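PDB 2YGK: DNA double-strand break repair nuclease NurA from Sulfolobus solfataricus, which processes the ends of double-stranded DNA breaks as a manganese-dependent nuclease, probably acting with HerA to resect the 5' strand. Local coordinates for residues Lys53-Asp58 with Ser78-Asn83; Lys87-Asp92 with Leu121-Lys126; Tyr129-Gly134 with Gly297-Leu302; Leu198-Val203 with Ile270-Val275. All blocks are in the same frame, centred on the assembly; numbering follows the deposited sequence.

How the contacts relate
Each contact involves a strand of one mixed sheet. Contacts 1 and 3 meet at the metal site: Asp58 in contact 1 and Asp133 in contact 3, from neighbouring parallel strands, bind the same manganese ion, and the contact centres lie about 7 Å apart. Contact 2, its centre about 8 Å from that of contact 1, is tied to it by a probable hydrogen bond of 2.5 Å between Ser78 OG and Asp123 OD2. Contact 4 continues the sheet beyond contact 3, with Ile130 O 2.8 Å from Leu198 N; its centre is about 20 Å from that of contact 2, and the side chain of Ser201 in contact 4 is about 9 Å from the manganese.

Contact 1: Lys53-Asp58 with Ser78-Asn83; sequences KFVAID and SVIGDN. With MN (manganese (II) ion), chain C.
Residues Phe54 to Ile57 run antiparallel to Ser78 to Gly81, the axes of the two short strands inclined at 150° and 4.4 Å apart at their closest. Phe54 with Gly81 and Ala56 with Val79 are hydrogen-bonded pairs, each closed by reciprocal backbone bonds, and Gly81 N comes to 2.7 Å from Phe54 O. The alternate positions, Val55 with Ile80 and Ile57 with Ser78, are non-hydrogen-bonded pairs supported by CA-H...O contacts such as that of Val55 CA to Val79 O at 3.1 Å.

On the face carrying Val55, Ile57, Ser78 and Ile80, the two branches of Val55 part company: CG2 meets Ile80 CD1 at 4.2 Å, while CG1 reaches Ser78 CB at 4.1 Å. Ile57 CG1 touches the same Ser78 CB at 4.0 Å, so Val55 and Ile57 both pack against the serine methylene, while its OG bonds to Asp123 and the amide of Ser90. This hairpin belongs to the central sheet of the RNase H-like nuclease domain, and its first strand carries Asp58, whose OD1 binds manganese at 2.4 Å.

The face of Phe54, Ala56 and Val79 is apolar; Ala56 packs there against Pro301 and Leu302 of helix 300-309. The Phe54 ring turns its edge to Gly81 O, which lies in the ring plane. Towards the solvent Lys53 and Asp82 run alongside one another, and the bend at the end of the lysine chain (chi4 70°) carries NZ to a weak salt bridge of 3.5 Å with Asp82 OD2. The other carboxylate oxygen, Asp82 OD1, is taken by the amide of Gly85.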
loop_
_atom_site.group_PDB
_atom_site.type_symbol
_atom_site.label_atom_id
_atom_site.label_comp_id
_atom_site.label_asym_id
_atom_site.label_seq_id
_atom_site.Cartn_x
_atom_site.Cartn_y
_atom_site.Cartn_z
ATOM N N LYS A 53 12.019 -7.837 33.549
ATOM C CA LYS A 53 12.503 -8.327 32.271
ATOM C C LYS A 53 11.416 -8.311 31.224
ATOM O O LYS A 53 10.325 -8.827 31.438
ATOM C CB LYS A 53 13.087 -9.735 32.419
ATOM C CG LYS A 53 14.578 -9.772 32.654
ATOM C CD LYS A 53 15.022 -11.208 32.901
ATOM C CE LYS A 53 16.547 -11.379 32.916
ATOM N NZ LYS A 53 17.092 -10.729 34.158
ATOM N N PHE A 54 11.748 -7.711 30.085
ATOM C CA PHE A 54 10.840 -7.557 28.965
ATOM C C PHE A 54 11.395 -8.308 27.797
ATOM O O PHE A 54 12.585 -8.150 27.480
ATOM C CB PHE A 54 10.743 -6.095 28.564
ATOM C CG PHE A 54 10.186 -5.214 29.638
ATOM C CD1 PHE A 54 8.820 -5.012 29.744
ATOM C CD2 PHE A 54 11.030 -4.610 30.560
ATOM C CE1 PHE A 54 8.304 -4.206 30.755
ATOM C CE2 PHE A 54 10.522 -3.791 31.554
ATOM C CZ PHE A 54 9.148 -3.598 31.659
ATOM N N VAL A 55 10.550 -9.132 27.162
ATOM C CA VAL A 55 10.874 -9.731 25.876
ATOM C C VAL A 55 10.047 -8.966 24.858
ATOM O O VAL A 55 8.821 -8.977 24.919
ATOM C CB VAL A 55 10.526 -11.250 25.814
ATOM C CG1 VAL A 55 10.747 -11.807 24.385
ATOM C CG2 VAL A 55 11.335 -12.037 26.816
ATOM N N ALA A 56 10.703 -8.323 23.904
ATOM C CA ALA A 56 10.010 -7.619 22.826
ATOM C C ALA A 56 10.114 -8.403 21.503
ATOM O O ALA A 56 11.123 -9.000 21.215
ATOM C CB ALA A 56 10.594 -6.249 22.644
ATOM N N ILE A 57 9.050 -8.369 20.713
ATOM C CA ILE A 57 9.026 -8.991 19.441
ATOM C C ILE A 57 8.554 -7.970 18.443
ATOM O O ILE A 57 7.514 -7.319 18.676
ATOM C CB ILE A 57 8.060 -10.200 19.388
ATOM C CG1 ILE A 57 8.534 -11.350 20.318
ATOM C CG2 ILE A 57 7.944 -10.754 17.938
ATOM C CD1 ILE A 57 7.724 -11.481 21.598
ATOM N N ASP A 58 9.312 -7.841 17.335
ATOM C CA ASP A 58 8.831 -7.159 16.145
ATOM C C ASP A 58 9.201 -7.884 14.873
ATOM O O ASP A 58 10.065 -8.814 14.887
ATOM C CB ASP A 58 9.387 -5.734 16.073
ATOM C CG ASP A 58 8.455 -4.789 15.325
ATOM O OD1 ASP A 58 7.597 -5.229 14.563
ATOM O OD2 ASP A 58 8.520 -3.577 15.562
ATOM N N SER A 78 12.969 -11.778 18.562
ATOM C CA SER A 78 12.686 -11.545 19.969
ATOM C C SER A 78 13.939 -10.920 20.603
ATOM O O SER A 78 15.079 -11.225 20.222
ATOM C CB SER A 78 12.272 -12.841 20.709
ATOM O OG SER A 78 13.330 -13.791 20.714
ATOM N N VAL A 79 13.691 -10.039 21.560
ATOM C CA VAL A 79 14.724 -9.276 22.225
ATOM C C VAL A 79 14.408 -9.248 23.724
ATOM O O VAL A 79 13.301 -8.850 24.115
ATOM C CB VAL A 79 14.767 -7.830 21.677
ATOM C CG1 VAL A 79 15.518 -6.941 22.606
ATOM C CG2 VAL A 79 15.390 -7.799 20.314
ATOM N N ILE A 80 15.371 -9.696 24.542
ATOM C CA ILE A 80 15.253 -9.587 25.999
ATOM C C ILE A 80 15.964 -8.335 26.518
ATOM O O ILE A 80 17.137 -8.115 26.216
ATOM C CB ILE A 80 15.784 -10.860 26.737
ATOM C CG1 ILE A 80 15.285 -10.892 28.190
ATOM C CG2 ILE A 80 17.323 -10.934 26.709
ATOM C CD1 ILE A 80 15.012 -12.297 28.723
ATOM N N GLY A 81 15.243 -7.525 27.300
ATOM C CA GLY A 81 15.802 -6.308 27.924
ATOM C C GLY A 81 15.454 -6.044 29.397
ATOM O O GLY A 81 14.336 -6.288 29.841
ATOM N N ASP A 82 16.434 -5.553 30.151
ATOM C CA ASP A 82 16.185 -4.971 31.469
ATOM C C ASP A 82 17.140 -3.820 31.712
ATOM O O ASP A 82 17.917 -3.450 30.829
ATOM C CB ASP A 82 16.267 -6.011 32.613
ATOM C CG ASP A 82 17.639 -6.666 32.738
ATOM O OD1 ASP A 82 18.486 -6.538 31.834
ATOM O OD2 ASP A 82 17.887 -7.352 33.751
ATOM N N ASN A 83 17.014 -3.226 32.894
ATOM C CA ASN A 83 17.997 -2.308 33.447
ATOM C C ASN A 83 19.415 -2.582 32.960
ATOM O O ASN A 83 20.073 -1.694 32.428
ATOM C CB ASN A 83 17.978 -2.405 34.989
ATOM C CG ASN A 83 16.692 -1.872 35.589
ATOM O OD1 ASN A 83 15.767 -1.450 34.855
ATOM N ND2 ASN A 83 16.603 -1.898 36.928
HETATM MN MN MN C . 5.866 -4.245 13.222
#

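Contact 2: Lys87-Asp92 with Leu121-Lys126; sequences KTLSED and LRDGSK
Ser90 and Asp123 form the tight, buried part of this contact, where Ser90 OG gives its proton to Asp123 OD2 at 2.7 Å, on the syn lone pair of the carboxylate. With OG anti to its carbonyl carbon (chi1 -54°), the serine hydroxyl also sits beneath the guanidinium of Arg122, over the centre of one face and 3.1 Å from Arg122 CZ. No guanidinium N-H points at this oxygen.

The carboxylate of Asp123 is held on both oxygens. OD2 receives a second hydrogen bond, from Ser78 OG, and OD1 offers its anti lone pair to Lys126 NZ at 2.9 Å in a salt bridge; Arg122 NE is farther, 3.9 Å from OD1. Asp123 lies near the C-terminal end of the helix that begins at residue 104, which forms the beta-alpha-beta crossover from strand 85-98 to the parallel strand 129-133, across the intervening hairpin, as in the RNase H fold. Replacing Asp123 by a leucine removes both oxygens, and the hydroxyls of Ser78 and Ser90 and the ammonium of Lys126 would probably lose their shared acceptor.

The outer side is looser. Leu89 and Asp123 run past each other in opposing senses, with Leu89 CD1 meeting Asp123 CB at 3.8 Å, and Leu89 CD2 reaches the aliphatic part of the exposed Lys126 at CD, 4.0 Å away. Asp92 OD2 remains 5.0 Å from Arg122 NH1, too far for a salt bridge, though the opposite charges may still attract weakly. Glu91 points away from the helix and packs against Ile2 of the second subunit.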
loop_
_atom_site.group_PDB
_atom_site.type_symbol
_atom_site.label_atom_id
_atom_site.label_comp_id
_atom_site.label_asym_id
_atom_site.label_seq_id
_atom_site.Cartn_x
_atom_site.Cartn_y
_atom_site.Cartn_z
ATOM N N LYS A 87 19.606 -7.859 24.847
ATOM C CA LYS A 87 20.223 -8.745 23.839
ATOM C C LYS A 87 19.163 -9.521 23.087
ATOM O O LYS A 87 18.128 -9.855 23.655
ATOM C CB LYS A 87 21.215 -9.733 24.469
ATOM C CG LYS A 87 20.595 -11.014 25.025
ATOM C CD LYS A 87 21.582 -11.887 25.783
ATOM C CE LYS A 87 20.846 -12.808 26.788
ATOM N NZ LYS A 87 21.579 -14.098 27.064
ATOM N N THR A 88 19.441 -9.830 21.813
ATOM C CA THR A 88 18.551 -10.661 20.976
ATOM C C THR A 88 18.531 -12.097 21.468
ATOM O O THR A 88 19.542 -12.621 21.894
ATOM C CB THR A 88 18.970 -10.694 19.502
ATOM O OG1 THR A 88 20.359 -10.966 19.438
ATOM C CG2 THR A 88 18.730 -9.379 18.838
ATOM N N LEU A 89 17.351 -12.700 21.403
ATOM C CA LEU A 89 17.137 -14.042 21.855
ATOM C C LEU A 89 17.071 -14.946 20.657
ATOM O O LEU A 89 17.942 -15.745 20.458
ATOM C CB LEU A 89 15.832 -14.126 22.639
ATOM C CG LEU A 89 15.887 -14.012 24.157
ATOM C CD1 LEU A 89 14.482 -13.758 24.623
ATOM C CD2 LEU A 89 16.481 -15.283 24.770
ATOM N N SER A 90 16.024 -14.790 19.858
ATOM C CA SER A 90 15.843 -15.566 18.639
ATOM C C SER A 90 15.700 -14.653 17.431
ATOM O O SER A 90 15.305 -13.494 17.560
ATOM C CB SER A 90 14.590 -16.411 18.759
ATOM O OG SER A 90 14.638 -17.190 19.932
ATOM N N GLU A 91 16.057 -15.191 16.273
ATOM C CA GLU A 91 15.768 -14.614 14.959
ATOM C C GLU A 91 15.129 -15.703 14.100
ATOM O O GLU A 91 15.520 -16.856 14.136
ATOM C CB GLU A 91 17.042 -14.128 14.259
ATOM C CG GLU A 91 17.840 -13.050 15.000
ATOM C CD GLU A 91 19.000 -13.604 15.833
ATOM O OE1 GLU A 91 18.825 -14.581 16.622
ATOM O OE2 GLU A 91 20.111 -13.037 15.699
ATOM N N ASP A 92 14.148 -15.318 13.316
ATOM C CA ASP A 92 13.334 -16.263 12.593
ATOM C C ASP A 92 12.889 -15.522 11.349
ATOM O O ASP A 92 12.302 -14.453 11.451
ATOM C CB ASP A 92 12.142 -16.657 13.455
ATOM C CG ASP A 92 11.538 -17.985 13.072
ATOM O OD1 ASP A 92 11.659 -18.420 11.899
ATOM O OD2 ASP A 92 10.919 -18.609 13.961
ATOM N N LEU A 121 5.512 -17.136 21.602
ATOM C CA LEU A 121 5.352 -18.403 22.291
ATOM C C LEU A 121 6.698 -19.018 22.571
ATOM O O LEU A 121 6.901 -19.598 23.633
ATOM C CB LEU A 121 4.528 -19.379 21.489
ATOM C CG LEU A 121 3.060 -19.012 21.422
ATOM C CD1 LEU A 121 2.451 -19.739 20.233
ATOM C CD2 LEU A 121 2.303 -19.355 22.716
ATOM N N ARG A 122 7.628 -18.910 21.644
ATOM C CA ARG A 122 8.944 -19.428 21.929
ATOM C C ARG A 122 9.540 -18.792 23.197
ATOM O O ARG A 122 9.827 -19.489 24.139
ATOM C CB ARG A 122 9.885 -19.254 20.742
ATOM C CG ARG A 122 11.115 -20.140 20.824
ATOM C CD ARG A 122 11.912 -20.132 19.533
ATOM N NE ARG A 122 13.339 -20.282 19.806
ATOM C CZ ARG A 122 14.318 -20.117 18.916
ATOM N NH1 ARG A 122 14.050 -19.787 17.649
ATOM N NH2 ARG A 122 15.583 -20.271 19.311
ATOM N N ASP A 123 9.711 -17.481 23.229
ATOM C CA ASP A 123 10.570 -16.875 24.241
ATOM C C ASP A 123 9.812 -16.063 25.247
ATOM O O ASP A 123 10.425 -15.441 26.105
ATOM C CB ASP A 123 11.630 -15.969 23.592
ATOM C CG ASP A 123 12.459 -16.687 22.521
ATOM O OD1 ASP A 123 12.980 -17.804 22.773
ATOM O OD2 ASP A 123 12.610 -16.116 21.430
ATOM N N GLY A 124 8.491 -16.076 25.169
ATOM C CA GLY A 124 7.683 -15.244 26.068
ATOM C C GLY A 124 7.902 -15.502 27.546
ATOM O O GLY A 124 7.975 -14.583 28.349
ATOM N N SER A 125 8.031 -16.771 27.898
ATOM C CA SER A 125 8.165 -17.191 29.277
ATOM C C SER A 125 9.506 -16.811 29.870
ATOM O O SER A 125 9.693 -16.963 31.057
ATOM C CB SER A 125 7.972 -18.686 29.358
ATOM O OG SER A 125 8.665 -19.290 28.293
ATOM N N LYS A 126 10.421 -16.278 29.077
ATOM C CA LYS A 126 11.696 -15.821 29.617
ATOM C C LYS A 126 11.649 -14.421 30.260
ATOM O O LYS A 126 12.663 -13.935 30.775
ATOM C CB LYS A 126 12.770 -15.862 28.530
ATOM C CG LYS A 126 12.818 -17.191 27.839
ATOM C CD LYS A 126 14.129 -17.442 27.159
ATOM C CE LYS A 126 14.176 -18.859 26.551
ATOM N NZ LYS A 126 13.267 -19.019 25.394
#

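Contact 3: Tyr129-Gly134 with Gly297-Leu302; sequences YILMDG and GYPFPL. With MN (manganese (II) ion), chain C.
Leu131 reaches from its strand across to Pro299 and Leu302, at the start of helix 300-309. From the backbone outward, its CB rests on Leu302 CG at 4.0 Å. The next atom, CG, is swung to the side of the backbone N (chi1 -47°) and splits the chain: CD1 runs on to Pro299 CB, 3.9 Å away, where the two side chains are skewed against each other, and CD2 heads for Leu198 on the adjoining strand. Pro299 is the N-cap residue of the helix, and its CD lies over one face of the Tyr298 ring.

Leu302 fills the space further along the strand. Its CD2 lies 3.7 Å from Leu131 O and 4.2 Å from Asp133 CB, which joins the apolar packing directly to the base of a metal ligand. With an alanine in place of Leu302 both methyl groups are gone, which would probably open a gap between the strand and helix 300-309, leaving Leu131 CB and Asp133 CB without their packing partner.

The carboxylate of Asp133 and the ring of Tyr298 stand almost perpendicular, their planes 86° apart, and a water links them. It donates to Asp133 OD1 at 2.8 Å and accepts from Tyr298 OH at 2.9 Å, lying in the plane of the ring at its edge. The water is thus a second-shell partner of the metal ligand, and Tyr298 in turn holds the water, while the other oxygen, Asp133 OD2, binds manganese at 2.5 Å. Asp58 OD1 coordinates the same ion from the neighbouring parallel strand, and acidic metal ligands on adjacent central strands are typical of the RNase H-like nuclease site.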
loop_
_atom_site.group_PDB
_atom_site.type_symbol
_atom_site.label_atom_id
_atom_site.label_comp_id
_atom_site.label_asym_id
_atom_site.label_seq_id
_atom_site.Cartn_x
_atom_site.Cartn_y
_atom_site.Cartn_z
ATOM N N TYR A 129 7.159 -9.514 31.293
ATOM C CA TYR A 129 6.193 -9.018 30.343
ATOM C C TYR A 129 6.672 -9.285 28.913
ATOM O O TYR A 129 7.883 -9.465 28.656
ATOM C CB TYR A 129 6.025 -7.522 30.506
ATOM C CG TYR A 129 5.372 -7.039 31.778
ATOM C CD1 TYR A 129 3.998 -6.829 31.828
ATOM C CD2 TYR A 129 6.124 -6.693 32.886
ATOM C CE1 TYR A 129 3.368 -6.326 32.968
ATOM C CE2 TYR A 129 5.505 -6.190 34.060
ATOM C CZ TYR A 129 4.117 -6.008 34.089
ATOM O OH TYR A 129 3.461 -5.509 35.221
ATOM N N ILE A 130 5.713 -9.314 27.995
ATOM C CA ILE A 130 6.006 -9.467 26.578
ATOM C C ILE A 130 5.489 -8.235 25.882
ATOM O O ILE A 130 4.346 -7.869 26.057
ATOM C CB ILE A 130 5.305 -10.693 25.982
ATOM C CG1 ILE A 130 5.759 -11.960 26.689
ATOM C CG2 ILE A 130 5.618 -10.842 24.480
ATOM C CD1 ILE A 130 5.045 -13.158 26.173
ATOM N N LEU A 131 6.341 -7.577 25.115
ATOM C CA LEU A 131 5.934 -6.414 24.346
ATOM C C LEU A 131 5.831 -6.781 22.879
ATOM O O LEU A 131 6.832 -7.112 22.251
ATOM C CB LEU A 131 6.956 -5.299 24.497
ATOM C CG LEU A 131 7.389 -5.025 25.915
ATOM C CD1 LEU A 131 8.359 -3.852 25.927
ATOM C CD2 LEU A 131 6.123 -4.743 26.758
HETATM N N MSE A 132 4.622 -6.714 22.341
HETATM C CA MSE A 132 4.393 -6.817 20.915
HETATM C C MSE A 132 4.243 -5.422 20.326
HETATM O O MSE A 132 3.719 -4.513 20.992
HETATM C CB MSE A 132 3.080 -7.558 20.608
HETATM C CG MSE A 132 2.856 -8.859 21.369
HETATM SE SE MSE A 132 3.982 -10.310 20.796
HETATM C CE MSE A 132 3.606 -10.302 18.912
ATOM N N ASP A 133 4.632 -5.300 19.052
ATOM C CA ASP A 133 4.503 -4.082 18.278
ATOM C C ASP A 133 3.248 -4.144 17.431
ATOM O O ASP A 133 3.166 -4.929 16.526
ATOM C CB ASP A 133 5.702 -3.930 17.362
ATOM C CG ASP A 133 5.603 -2.716 16.483
ATOM O OD1 ASP A 133 5.425 -1.626 17.006
ATOM O OD2 ASP A 133 5.719 -2.831 15.268
ATOM N N GLY A 134 2.273 -3.315 17.729
ATOM C CA GLY A 134 0.979 -3.406 17.102
ATOM C C GLY A 134 -0.168 -3.652 18.065
ATOM O O GLY A 134 -0.004 -4.228 19.141
ATOM N N GLY A 297 10.687 8.062 25.634
ATOM C CA GLY A 297 9.275 7.803 25.701
ATOM C C GLY A 297 8.863 6.474 25.131
ATOM O O GLY A 297 7.680 6.158 25.207
ATOM N N TYR A 298 9.810 5.673 24.607
ATOM C CA TYR A 298 9.485 4.382 23.988
ATOM C C TYR A 298 10.413 3.226 24.398
ATOM O O TYR A 298 11.637 3.395 24.467
ATOM C CB TYR A 298 9.559 4.539 22.468
ATOM C CG TYR A 298 8.994 3.393 21.667
ATOM C CD1 TYR A 298 7.639 3.265 21.501
ATOM C CD2 TYR A 298 9.826 2.427 21.093
ATOM C CE1 TYR A 298 7.095 2.205 20.746
ATOM C CE2 TYR A 298 9.308 1.369 20.352
ATOM C CZ TYR A 298 7.928 1.266 20.179
ATOM O OH TYR A 298 7.360 0.252 19.415
ATOM N N PRO A 299 9.844 2.014 24.569
ATOM C CA PRO A 299 10.666 0.912 25.124
ATOM C C PRO A 299 11.754 0.494 24.177
ATOM O O PRO A 299 11.457 0.101 23.065
ATOM C CB PRO A 299 9.658 -0.238 25.369
ATOM C CG PRO A 299 8.330 0.425 25.335
ATOM C CD PRO A 299 8.461 1.567 24.327
ATOM N N PHE A 300 13.010 0.577 24.633
ATOM C CA PHE A 300 14.131 0.262 23.792
ATOM C C PHE A 300 14.084 -1.149 23.227
ATOM O O PHE A 300 14.418 -1.332 22.071
ATOM C CB PHE A 300 15.479 0.509 24.468
ATOM C CG PHE A 300 16.626 0.391 23.507
ATOM C CD1 PHE A 300 16.732 1.264 22.448
ATOM C CD2 PHE A 300 17.524 -0.648 23.586
ATOM C CE1 PHE A 300 17.731 1.140 21.531
ATOM C CE2 PHE A 300 18.558 -0.768 22.681
ATOM C CZ PHE A 300 18.659 0.119 21.648
ATOM N N PRO A 301 13.691 -2.157 24.027
ATOM C CA PRO A 301 13.600 -3.504 23.491
ATOM C C PRO A 301 12.819 -3.603 22.177
ATOM O O PRO A 301 13.224 -4.317 21.263
ATOM C CB PRO A 301 12.878 -4.237 24.622
ATOM C CG PRO A 301 13.503 -3.656 25.829
ATOM C CD PRO A 301 13.559 -2.178 25.499
ATOM N N LEU A 302 11.706 -2.891 22.076
ATOM C CA LEU A 302 10.994 -2.854 20.827
ATOM C C LEU A 302 11.778 -2.104 19.756
ATOM O O LEU A 302 11.979 -2.606 18.659
ATOM C CB LEU A 302 9.651 -2.181 21.013
ATOM C CG LEU A 302 8.587 -3.135 21.510
ATOM C CD1 LEU A 302 7.276 -2.395 21.677
ATOM C CD2 LEU A 302 8.428 -4.268 20.521
HETATM MN MN MN C . 5.866 -4.245 13.222
HETATM O O HOH W 1 4.539 -0.010 19.060
#

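Contact 4: Leu198-Val203 with Ile270-Val275; sequences LWISKV and IRVDIV
Trp199 with Asp273 and Ser201 with Arg271 are the hydrogen-bonded pairs that join two antiparallel neighbours within the mixed central sheet, each closed by reciprocal backbone bonds; Trp199 N is 3.0 Å from Asp273 O. Aliphatic side chains lie on one face. Leu198 and Ile274 extend together, with Leu198 CD2 4.0 Å from Ile274 CD1. Ile200 lies slantwise against Ile270, where its CG2 meets Ile270 CD1 at 3.9 Å, and its other branch, CG1, touches Val272 CG2 at 4.2 Å.

The opposite face is mostly polar. Trp199 presents the edge of its indole to Asp273 O, which lies in the ring plane 3.2 Å from Trp199 CD1; the ring then packs against Leu136 and Lys139 of helix 136-140. A water sits 3.0 Å from Ser201 OG and within hydrogen-bonding distance of Trp199 O, though it has more acceptors near it than protons to give. Arg271 stretches out past Ser201, NH1 reaching Ser204, while Asp273 OD1 also receives Thr258 OG1. From the edge of its guanidinium, within the plane, Arg271 NE makes a nearly straight salt-bridging hydrogen bond (3.1 Å, 177°) to the syn lone pair of Asp273 OD1 on its own strand.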
loop_
_atom_site.group_PDB
_atom_site.type_symbol
_atom_site.label_atom_id
_atom_site.label_comp_id
_atom_site.label_asym_id
_atom_site.label_seq_id
_atom_site.Cartn_x
_atom_site.Cartn_y
_atom_site.Cartn_z
ATOM N N LEU A 198 1.780 -6.974 26.519
ATOM C CA LEU A 198 1.481 -5.586 26.294
ATOM C C LEU A 198 1.598 -5.387 24.829
ATOM O O LEU A 198 2.657 -5.598 24.256
ATOM C CB LEU A 198 2.482 -4.694 27.011
ATOM C CG LEU A 198 2.515 -4.847 28.534
ATOM C CD1 LEU A 198 3.436 -3.829 29.114
ATOM C CD2 LEU A 198 1.110 -4.733 29.139
ATOM N N TRP A 199 0.500 -4.963 24.230
ATOM C CA TRP A 199 0.445 -4.755 22.839
ATOM C C TRP A 199 0.543 -3.254 22.589
ATOM O O TRP A 199 -0.432 -2.520 22.749
ATOM C CB TRP A 199 -0.881 -5.305 22.326
ATOM C CG TRP A 199 -1.127 -6.748 22.681
ATOM C CD1 TRP A 199 -1.641 -7.249 23.857
ATOM C CD2 TRP A 199 -0.925 -7.870 21.834
ATOM N NE1 TRP A 199 -1.747 -8.615 23.791
ATOM C CE2 TRP A 199 -1.318 -9.023 22.557
ATOM C CE3 TRP A 199 -0.461 -8.015 20.519
ATOM C CZ2 TRP A 199 -1.257 -10.303 22.013
ATOM C CZ3 TRP A 199 -0.401 -9.268 19.984
ATOM C CH2 TRP A 199 -0.800 -10.411 20.739
ATOM N N ILE A 200 1.694 -2.803 22.129
ATOM C CA ILE A 200 1.971 -1.385 22.073
ATOM C C ILE A 200 2.024 -0.852 20.653
ATOM O O ILE A 200 2.689 -1.458 19.801
ATOM C CB ILE A 200 3.301 -1.128 22.737
ATOM C CG1 ILE A 200 3.155 -1.466 24.227
ATOM C CG2 ILE A 200 3.740 0.277 22.525
ATOM C CD1 ILE A 200 4.402 -1.332 24.988
ATOM N N SER A 201 1.354 0.276 20.410
ATOM C CA SER A 201 1.420 0.929 19.132
ATOM C C SER A 201 1.638 2.442 19.218
ATOM O O SER A 201 1.094 3.097 20.076
ATOM C CB SER A 201 0.177 0.597 18.226
ATOM O OG SER A 201 -1.092 0.705 18.870
ATOM N N LYS A 202 2.427 2.953 18.266
ATOM C CA LYS A 202 2.694 4.362 18.064
ATOM C C LYS A 202 1.539 5.056 17.345
ATOM O O LYS A 202 1.357 6.254 17.482
ATOM C CB LYS A 202 3.978 4.523 17.247
ATOM C CG LYS A 202 5.258 3.974 17.905
ATOM C CD LYS A 202 6.510 3.946 16.945
ATOM C CE LYS A 202 7.819 4.376 17.729
ATOM N NZ LYS A 202 9.093 4.292 16.883
ATOM N N VAL A 203 0.746 4.289 16.613
ATOM C CA VAL A 203 -0.345 4.799 15.771
ATOM C C VAL A 203 -1.668 4.153 16.172
ATOM O O VAL A 203 -1.688 3.032 16.655
ATOM C CB VAL A 203 -0.038 4.462 14.293
ATOM C CG1 VAL A 203 -1.226 4.742 13.386
ATOM C CG2 VAL A 203 1.178 5.261 13.837
ATOM N N ILE A 270 1.784 6.602 23.439
ATOM C CA ILE A 270 1.574 5.270 22.868
ATOM C C ILE A 270 0.267 4.658 23.387
ATOM O O ILE A 270 -0.207 5.023 24.472
ATOM C CB ILE A 270 2.726 4.340 23.217
ATOM C CG1 ILE A 270 2.818 4.108 24.720
ATOM C CG2 ILE A 270 4.032 4.910 22.724
ATOM C CD1 ILE A 270 3.988 3.194 25.166
ATOM N N ARG A 271 -0.310 3.742 22.598
ATOM C CA ARG A 271 -1.475 2.958 22.998
ATOM C C ARG A 271 -1.013 1.632 23.582
ATOM O O ARG A 271 -0.148 0.961 23.014
ATOM C CB ARG A 271 -2.333 2.652 21.783
ATOM C CG ARG A 271 -3.664 1.974 22.121
ATOM C CD ARG A 271 -4.384 1.476 20.864
ATOM N NE ARG A 271 -5.567 0.682 21.220
ATOM C CZ ARG A 271 -6.806 0.884 20.766
ATOM N NH1 ARG A 271 -7.100 1.864 19.888
ATOM N NH2 ARG A 271 -7.783 0.100 21.207
ATOM N N VAL A 272 -1.596 1.230 24.707
ATOM C CA VAL A 272 -1.304 -0.088 25.264
ATOM C C VAL A 272 -2.596 -0.866 25.378
ATOM O O VAL A 272 -3.546 -0.367 25.965
ATOM C CB VAL A 272 -0.698 0.006 26.657
ATOM C CG1 VAL A 272 -0.436 -1.362 27.158
ATOM C CG2 VAL A 272 0.593 0.839 26.673
ATOM N N ASP A 273 -2.631 -2.077 24.829
ATOM C CA ASP A 273 -3.727 -3.013 25.060
ATOM C C ASP A 273 -3.213 -4.139 25.920
ATOM O O ASP A 273 -2.170 -4.694 25.655
ATOM C CB ASP A 273 -4.229 -3.627 23.769
ATOM C CG ASP A 273 -4.721 -2.597 22.770
ATOM O OD1 ASP A 273 -5.162 -1.557 23.269
ATOM O OD2 ASP A 273 -4.627 -2.842 21.503
ATOM N N ILE A 274 -3.968 -4.500 26.939
ATOM C CA ILE A 274 -3.598 -5.579 27.826
ATOM C C ILE A 274 -4.855 -6.409 28.072
ATOM O O ILE A 274 -5.856 -5.871 28.463
ATOM C CB ILE A 274 -2.940 -5.008 29.141
ATOM C CG1 ILE A 274 -2.783 -6.068 30.217
ATOM C CG2 ILE A 274 -3.731 -3.901 29.725
ATOM C CD1 ILE A 274 -2.019 -5.524 31.417
ATOM N N VAL A 275 -4.818 -7.704 27.792
ATOM C CA VAL A 275 -5.985 -8.569 28.019
ATOM C C VAL A 275 -6.190 -8.876 29.510
ATOM O O VAL A 275 -5.346 -9.510 30.170
ATOM C CB VAL A 275 -5.863 -9.926 27.310
ATOM C CG1 VAL A 275 -6.942 -10.860 27.808
ATOM C CG2 VAL A 275 -5.913 -9.759 25.792
HETATM O O HOH W 2 -2.013 -1.124 21.122
#